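Local coordinates for uncharacterized protein (Pyrococcus horikoshii, PDB 1ZJJ), which is uncharacterised but probably acts as a magnesium-dependent phosphatase of the haloacid dehalogenase (HAD) superfamily, at residues L39-T44 and N152-L157; L81-I86 and L101-V106. All blocks are in the same frame, centred on the assembly; numbering follows the deposited sequence.

Contact 1 (L39-T44 and N152-L157); sequences LTNNST and NPDATL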
ATOM      1  N   LEU B  39     -14.340  20.576  -8.284  1.00 15.65           N
ATOM      2  CA  LEU B  39     -14.365  19.241  -7.709  1.00 16.51           C
ATOM      3  C   LEU B  39     -12.978  18.628  -7.586  1.00 17.65           C
ATOM      4  O   LEU B  39     -12.407  18.185  -8.584  1.00 18.01           O
ATOM      5  CB  LEU B  39     -15.256  18.347  -8.591  1.00 19.36           C
ATOM      6  CG  LEU B  39     -15.597  16.926  -8.121  1.00 20.11           C
ATOM      7  CD1 LEU B  39     -16.560  17.025  -6.951  1.00 19.41           C
ATOM      8  CD2 LEU B  39     -16.233  16.120  -9.254  1.00 19.40           C
ATOM      9  N   THR B  40     -12.446  18.592  -6.363  1.00 16.11           N
ATOM     10  CA  THR B  40     -11.122  18.024  -6.126  1.00 16.26           C
ATOM     11  C   THR B  40     -11.138  16.733  -5.298  1.00 17.00           C
ATOM     12  O   THR B  40     -11.902  16.611  -4.335  1.00 15.15           O
ATOM     13  CB  THR B  40     -10.197  19.036  -5.413  1.00 15.96           C
ATOM     14  OG1 THR B  40      -8.915  18.436  -5.195  1.00 16.28           O
ATOM     15  CG2 THR B  40     -10.783  19.456  -4.071  1.00 15.33           C
ATOM     16  N   ASN B  41     -10.295  15.775  -5.690  1.00 17.03           N
ATOM     17  CA  ASN B  41     -10.146  14.502  -5.003  1.00 17.00           C
ATOM     18  C   ASN B  41      -9.319  14.658  -3.730  1.00 17.77           C
ATOM     19  O   ASN B  41      -9.235  13.765  -2.898  1.00 16.15           O
ATOM     20  CB  ASN B  41      -9.458  13.523  -5.956  1.00 13.64           C
ATOM     21  CG  ASN B  41     -10.493  12.638  -6.600  1.00 13.94           C
ATOM     22  OD1 ASN B  41     -11.695  12.792  -6.399  1.00 15.75           O
ATOM     23  ND2 ASN B  41     -10.000  11.684  -7.408  1.00 12.91           N
ATOM     24  N   ASN B  42      -8.669  15.808  -3.593  1.00 18.26           N
ATOM     25  CA  ASN B  42      -7.806  16.046  -2.441  1.00 20.88           C
ATOM     26  C   ASN B  42      -8.655  16.246  -1.186  1.00 20.68           C
ATOM     27  O   ASN B  42      -9.610  17.018  -1.196  1.00 22.48           O
ATOM     28  CB  ASN B  42      -6.925  17.274  -2.690  1.00 21.57           C
ATOM     29  CG  ASN B  42      -5.688  17.295  -1.810  1.00 24.15           C
ATOM     30  OD1 ASN B  42      -5.782  17.232  -0.586  1.00 24.27           O
ATOM     31  ND2 ASN B  42      -4.518  17.383  -2.438  1.00 25.99           N
ATOM     32  N   SER B  43      -8.312  15.551  -0.106  1.00 20.07           N
ATOM     33  CA  SER B  43      -9.088  15.667   1.126  1.00 20.00           C
ATOM     34  C   SER B  43      -8.341  16.299   2.298  1.00 20.32           C
ATOM     35  O   SER B  43      -8.863  16.338   3.419  1.00 20.25           O
ATOM     36  CB  SER B  43      -9.595  14.288   1.552  1.00 21.24           C
ATOM     37  OG  SER B  43      -8.520  13.456   1.952  1.00 21.13           O
ATOM     38  N   THR B  44      -7.136  16.799   2.046  1.00 19.51           N
ATOM     39  CA  THR B  44      -6.340  17.415   3.116  1.00 19.08           C
ATOM     40  C   THR B  44      -6.828  18.823   3.517  1.00 20.30           C
ATOM     41  O   THR B  44      -6.527  19.331   4.592  1.00 19.50           O
ATOM     42  CB  THR B  44      -4.870  17.478   2.681  1.00 19.73           C
ATOM     43  OG1 THR B  44      -4.755  18.339   1.548  1.00 20.78           O
ATOM     44  CG2 THR B  44      -4.360  16.086   2.301  1.00 19.83           C
ATOM     45  N   ASN B 152     -10.302   9.038  -2.004  1.00 14.41           N
ATOM     46  CA  ASN B 152     -10.046   9.075  -3.439  1.00 15.19           C
ATOM     47  C   ASN B 152      -9.026   8.016  -3.835  1.00 15.39           C
ATOM     48  O   ASN B 152      -8.223   7.578  -3.016  1.00 15.70           O
ATOM     49  CB  ASN B 152      -9.567  10.467  -3.853  1.00 14.09           C
ATOM     50  CG  ASN B 152      -8.366  10.921  -3.072  1.00 16.46           C
ATOM     51  OD1 ASN B 152      -8.441  11.118  -1.863  1.00 13.98           O
ATOM     52  ND2 ASN B 152      -7.244  11.088  -3.758  1.00 14.44           N
ATOM     53  N   PRO B 153      -9.044   7.597  -5.110  1.00 16.91           N
ATOM     54  CA  PRO B 153      -8.151   6.577  -5.665  1.00 16.84           C
ATOM     55  C   PRO B 153      -6.768   7.000  -6.155  1.00 16.26           C
ATOM     56  O   PRO B 153      -5.921   6.146  -6.377  1.00 17.48           O
ATOM     57  CB  PRO B 153      -8.986   5.998  -6.796  1.00 19.07           C
ATOM     58  CG  PRO B 153      -9.631   7.240  -7.346  1.00 17.59           C
ATOM     59  CD  PRO B 153     -10.083   7.965  -6.092  1.00 16.05           C
ATOM     60  N   ASP B 154      -6.538   8.300  -6.317  1.00 15.98           N
ATOM     61  CA  ASP B 154      -5.258   8.784  -6.831  1.00 15.41           C
ATOM     62  C   ASP B 154      -4.022   8.086  -6.278  1.00 17.26           C
ATOM     63  O   ASP B 154      -3.718   8.160  -5.089  1.00 15.86           O
ATOM     64  CB  ASP B 154      -5.137  10.286  -6.598  1.00 14.87           C
ATOM     65  CG  ASP B 154      -6.300  11.063  -7.184  1.00 14.82           C
ATOM     66  OD1 ASP B 154      -6.107  11.768  -8.199  1.00 16.26           O
ATOM     67  OD2 ASP B 154      -7.409  10.962  -6.629  1.00 15.09           O
ATOM     68  N   ALA B 155      -3.305   7.410  -7.168  1.00 16.07           N
ATOM     69  CA  ALA B 155      -2.091   6.707  -6.794  1.00 15.96           C
ATOM     70  C   ALA B 155      -1.024   7.697  -6.343  1.00 16.79           C
ATOM     71  O   ALA B 155      -0.208   7.379  -5.481  1.00 15.18           O
ATOM     72  CB  ALA B 155      -1.571   5.911  -7.983  1.00 14.63           C
ATOM     73  N   THR B 156      -1.036   8.892  -6.942  1.00 17.54           N
ATOM     74  CA  THR B 156      -0.043   9.928  -6.656  1.00 17.25           C
ATOM     75  C   THR B 156      -0.571  11.349  -6.820  1.00 17.82           C
ATOM     76  O   THR B 156      -1.672  11.555  -7.346  1.00 17.96           O
ATOM     77  CB  THR B 156       1.164   9.803  -7.612  1.00 19.41           C
ATOM     78  OG1 THR B 156       0.737  10.109  -8.944  1.00 21.04           O
ATOM     79  CG2 THR B 156       1.740   8.391  -7.600  1.00 18.78           C
ATOM     80  N   LEU B 157       0.223  12.323  -6.370  1.00 18.30           N
ATOM     81  CA  LEU B 157      -0.098  13.738  -6.523  1.00 19.14           C
ATOM     82  C   LEU B 157       1.266  14.444  -6.466  1.00 20.93           C
ATOM     83  O   LEU B 157       2.223  13.927  -5.884  1.00 20.93           O
ATOM     84  CB  LEU B 157      -1.026  14.237  -5.418  1.00 20.15           C
ATOM     85  CG  LEU B 157      -0.472  14.821  -4.118  1.00 21.91           C
ATOM     86  CD1 LEU B 157      -1.616  15.394  -3.258  1.00 23.07           C
ATOM     87  CD2 LEU B 157       0.277  13.755  -3.358  1.00 23.34           C
TER
HETATM   88  O   HOH W   1      -6.704  12.553  -0.288  1.00 23.63           O
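N41 leans on N152 and D154, and its side chain can be traced outward atom by atom. N41 CB lies 3.3 Å from D154 OD2. N41 CG comes next, 3.6 Å from N152 CB, so the flat amide rests against the first carbon of the other asparagine, the two amide planes being clearly inclined. At the tip the amide divides its work: OD1 accepts from the backbone N of K187, while ND2 donates to D154 OD2 over 2.8 Å. That bond is bent, at 141° at the hydrogen; it uses the syn lone pair of OD2, and OD2 lies somewhat out of the N41 amide plane. The amide and carboxylate planes stand almost perpendicular. N152 ND2 grips the same oxygen, OD2 of D154, at 2.9 Å and 167°, arriving from above the carboxylate plane. N152 can do this because its CG sits between backbone N and carbonyl carbon (chi1 55°), which turns the amide back toward D154.

The opposite end of that amide, N152 OD1, faces N41 O at 3.0 Å, a meeting of two acceptors and not a bond. Each finds a donor: S69 OG for N41 O, and for N152 OD1 a water at 2.7 Å that is also hydrogen-bonded to S43 OG. Farther along, N42 ND2 only brushes L157 CD1, at 3.6 Å.

N41 follows T40 where core strand 36-40 gives way to loop, the place of HAD motif II, whereas N152 follows cap strand 147-150. The contact thus joins core to cap beside the metal site, the D154 side chain being about 7 Å from the magnesium ion. Two neutral amide N-H groups converge on OD2 of D154, which probably restrains the rotation of its carboxylate.

Contact 2 (L81-I86 and L101-V106); sequences LDPGKI and LGWGIV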
ATOM      1  N   LEU B  81     -24.884   5.445   5.420  1.00 21.85           N
ATOM      2  CA  LEU B  81     -24.384   4.573   6.477  1.00 19.93           C
ATOM      3  C   LEU B  81     -25.039   4.868   7.815  1.00 19.39           C
ATOM      4  O   LEU B  81     -25.725   5.879   7.970  1.00 20.60           O
ATOM      5  CB  LEU B  81     -22.864   4.713   6.599  1.00 19.01           C
ATOM      6  CG  LEU B  81     -22.050   4.464   5.323  1.00 19.58           C
ATOM      7  CD1 LEU B  81     -20.581   4.801   5.590  1.00 20.43           C
ATOM      8  CD2 LEU B  81     -22.192   3.009   4.869  1.00 20.81           C
ATOM      9  N   ASP B  82     -24.833   3.979   8.780  1.00 18.54           N
ATOM     10  CA  ASP B  82     -25.404   4.165  10.109  1.00 19.95           C
ATOM     11  C   ASP B  82     -24.382   4.821  11.020  1.00 19.66           C
ATOM     12  O   ASP B  82     -23.249   4.368  11.122  1.00 20.42           O
ATOM     13  CB  ASP B  82     -25.836   2.824  10.686  1.00 21.46           C
ATOM     14  CG  ASP B  82     -26.767   2.079   9.765  1.00 21.67           C
ATOM     15  OD1 ASP B  82     -27.793   2.661   9.355  1.00 22.87           O
ATOM     16  OD2 ASP B  82     -26.463   0.914   9.445  1.00 24.99           O
ATOM     17  N   PRO B  83     -24.779   5.899  11.706  1.00 20.78           N
ATOM     18  CA  PRO B  83     -23.871   6.609  12.605  1.00 20.48           C
ATOM     19  C   PRO B  83     -23.108   5.681  13.549  1.00 20.12           C
ATOM     20  O   PRO B  83     -23.686   4.786  14.163  1.00 19.50           O
ATOM     21  CB  PRO B  83     -24.804   7.563  13.344  1.00 21.86           C
ATOM     22  CG  PRO B  83     -25.849   7.860  12.312  1.00 20.98           C
ATOM     23  CD  PRO B  83     -26.129   6.484  11.762  1.00 21.35           C
ATOM     24  N   GLY B  84     -21.804   5.916  13.655  1.00 18.47           N
ATOM     25  CA  GLY B  84     -20.952   5.110  14.507  1.00 18.61           C
ATOM     26  C   GLY B  84     -19.621   5.823  14.639  1.00 19.67           C
ATOM     27  O   GLY B  84     -19.334   6.753  13.873  1.00 18.87           O
ATOM     28  N   LYS B  85     -18.798   5.407  15.599  1.00 19.29           N
ATOM     29  CA  LYS B  85     -17.507   6.059  15.787  1.00 18.14           C
ATOM     30  C   LYS B  85     -16.575   5.866  14.599  1.00 18.13           C
ATOM     31  O   LYS B  85     -16.547   4.815  13.972  1.00 17.04           O
ATOM     32  CB  LYS B  85     -16.857   5.582  17.079  1.00 18.83           C
ATOM     33  CG  LYS B  85     -17.604   6.068  18.290  1.00 22.13           C
ATOM     34  CD  LYS B  85     -17.275   5.199  19.470  1.00 28.25           C
ATOM     35  CE  LYS B  85     -16.583   5.979  20.567  1.00 31.40           C
ATOM     36  NZ  LYS B  85     -16.347   5.119  21.752  1.00 34.41           N
ATOM     37  N   ILE B  86     -15.821   6.917  14.308  1.00 17.98           N
ATOM     38  CA  ILE B  86     -14.901   6.965  13.179  1.00 18.47           C
ATOM     39  C   ILE B  86     -13.427   7.041  13.567  1.00 18.35           C
ATOM     40  O   ILE B  86     -13.047   7.755  14.512  1.00 20.19           O
ATOM     41  CB  ILE B  86     -15.200   8.222  12.299  1.00 18.87           C
ATOM     42  CG1 ILE B  86     -16.696   8.277  11.978  1.00 20.55           C
ATOM     43  CG2 ILE B  86     -14.343   8.193  11.005  1.00 20.19           C
ATOM     44  CD1 ILE B  86     -17.183   9.628  11.440  1.00 21.22           C
ATOM     45  N   LEU B 101     -19.746  15.481  11.202  1.00 23.00           N
ATOM     46  CA  LEU B 101     -20.767  14.439  11.217  1.00 24.10           C
ATOM     47  C   LEU B 101     -21.303  14.308  12.637  1.00 26.21           C
ATOM     48  O   LEU B 101     -22.475  13.983  12.854  1.00 26.69           O
ATOM     49  CB  LEU B 101     -20.179  13.096  10.770  1.00 24.53           C
ATOM     50  CG  LEU B 101     -20.228  12.757   9.281  1.00 24.24           C
ATOM     51  CD1 LEU B 101     -19.482  11.453   9.020  1.00 21.63           C
ATOM     52  CD2 LEU B 101     -21.675  12.642   8.837  1.00 22.23           C
ATOM     53  N   GLY B 102     -20.432  14.566  13.606  1.00 26.17           N
ATOM     54  CA  GLY B 102     -20.830  14.481  14.998  1.00 25.15           C
ATOM     55  C   GLY B 102     -20.994  13.057  15.486  1.00 25.93           C
ATOM     56  O   GLY B 102     -21.570  12.830  16.544  1.00 27.22           O
ATOM     57  N   TRP B 103     -20.478  12.093  14.732  1.00 23.93           N
ATOM     58  CA  TRP B 103     -20.590  10.689  15.111  1.00 23.07           C
ATOM     59  C   TRP B 103     -19.591  10.286  16.188  1.00 23.05           C
ATOM     60  O   TRP B 103     -19.744   9.248  16.836  1.00 22.63           O
ATOM     61  CB  TRP B 103     -20.403   9.796  13.878  1.00 21.95           C
ATOM     62  CG  TRP B 103     -21.530   9.885  12.879  1.00 22.20           C
ATOM     63  CD1 TRP B 103     -22.623  10.706  12.937  1.00 19.89           C
ATOM     64  CD2 TRP B 103     -21.662   9.130  11.666  1.00 20.65           C
ATOM     65  NE1 TRP B 103     -23.424  10.509  11.835  1.00 21.22           N
ATOM     66  CE2 TRP B 103     -22.857   9.550  11.038  1.00 20.81           C
ATOM     67  CE3 TRP B 103     -20.881   8.141  11.045  1.00 19.91           C
ATOM     68  CZ2 TRP B 103     -23.293   9.011   9.823  1.00 20.77           C
ATOM     69  CZ3 TRP B 103     -21.315   7.607   9.837  1.00 19.36           C
ATOM     70  CH2 TRP B 103     -22.512   8.046   9.239  1.00 19.80           C
ATOM     71  N   GLY B 104     -18.569  11.114  16.381  1.00 22.00           N
ATOM     72  CA  GLY B 104     -17.557  10.807  17.371  1.00 22.06           C
ATOM     73  C   GLY B 104     -16.337  10.170  16.733  1.00 21.96           C
ATOM     74  O   GLY B 104     -16.442   9.167  16.017  1.00 21.99           O
ATOM     75  N   ILE B 105     -15.173  10.751  17.001  1.00 21.71           N
ATOM     76  CA  ILE B 105     -13.918  10.247  16.450  1.00 22.12           C
ATOM     77  C   ILE B 105     -13.046   9.573  17.498  1.00 21.23           C
ATOM     78  O   ILE B 105     -12.832  10.118  18.575  1.00 24.45           O
ATOM     79  CB  ILE B 105     -13.085  11.386  15.823  1.00 21.54           C
ATOM     80  CG1 ILE B 105     -13.808  11.945  14.597  1.00 22.92           C
ATOM     81  CG2 ILE B 105     -11.687  10.879  15.459  1.00 21.23           C
ATOM     82  CD1 ILE B 105     -13.119  13.143  13.978  1.00 25.46           C
ATOM     83  N   VAL B 106     -12.558   8.380  17.182  1.00 19.87           N
ATOM     84  CA  VAL B 106     -11.664   7.662  18.083  1.00 20.76           C
ATOM     85  C   VAL B 106     -10.256   8.145  17.737  1.00 22.15           C
ATOM     86  O   VAL B 106      -9.782   7.945  16.614  1.00 21.19           O
ATOM     87  CB  VAL B 106     -11.738   6.130  17.864  1.00 18.91           C
ATOM     88  CG1 VAL B 106     -10.707   5.426  18.751  1.00 20.58           C
ATOM     89  CG2 VAL B 106     -13.138   5.625  18.182  1.00 20.81           C
TER
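The indole of W103 lies over the backbone of P83, whose CA sits 3.4 Å from the centroid of the six-membered ring and 11° off its normal, a CH-pi contact. CB and CG of P83 pack against the pyrrole side, near NE1 and CE2. W103 reaches this position with CG anti to its own carbonyl carbon (chi1 -69°) and chi2 close to 0°, which lays the ring along residues 81-84. The other face takes L101 CD1 toward its rim.

I86 also holds CG1 anti to the carbonyl carbon, and the chain then extends to put CD1 3.8 Å from L101 CD1 and 4.0 Å from W103 CE3. Its backbone makes a single parallel bridge: I86 N donates to G104 O at 2.9 Å, and V106 N to I86 O at 2.8 Å. After helix 92-101 the chain thus returns beside the start of strand 86-89, one of the two outermost strands of the cap sheet within this chain.

With an alanine in place of W103, P83 CA would probably lose its ring partner and a gap would open beside I86 CD1. CB of K85 touches V106 CG2, while M77 of helix 69-80 packs on both I86 and W103.

From the N terminus, the chain runs through strand 2-6 and reaches 39-44, where core strand 36-40 gives way and the long loop of contact 1 begins. It passes helix 47-56, strand 66-68 and helix 69-80 before 81-86. Strand 86-89 and helix 92-101 follow, and 101-106 closes contact 2 over 14 residues. Only after strands 121-124 and 147-150 does 152-157 close contact 1, 107 residues on, so the short loop lies within the long one. Nearest atoms of the two contacts are about 12 Å apart. Helix 69-80 touches both: S69 meets contact 1 and M77 contact 2. Contact 1 ties core to cap; contact 2 joins the loop into edge strand 86-89 to the loop leaving helix 92-101.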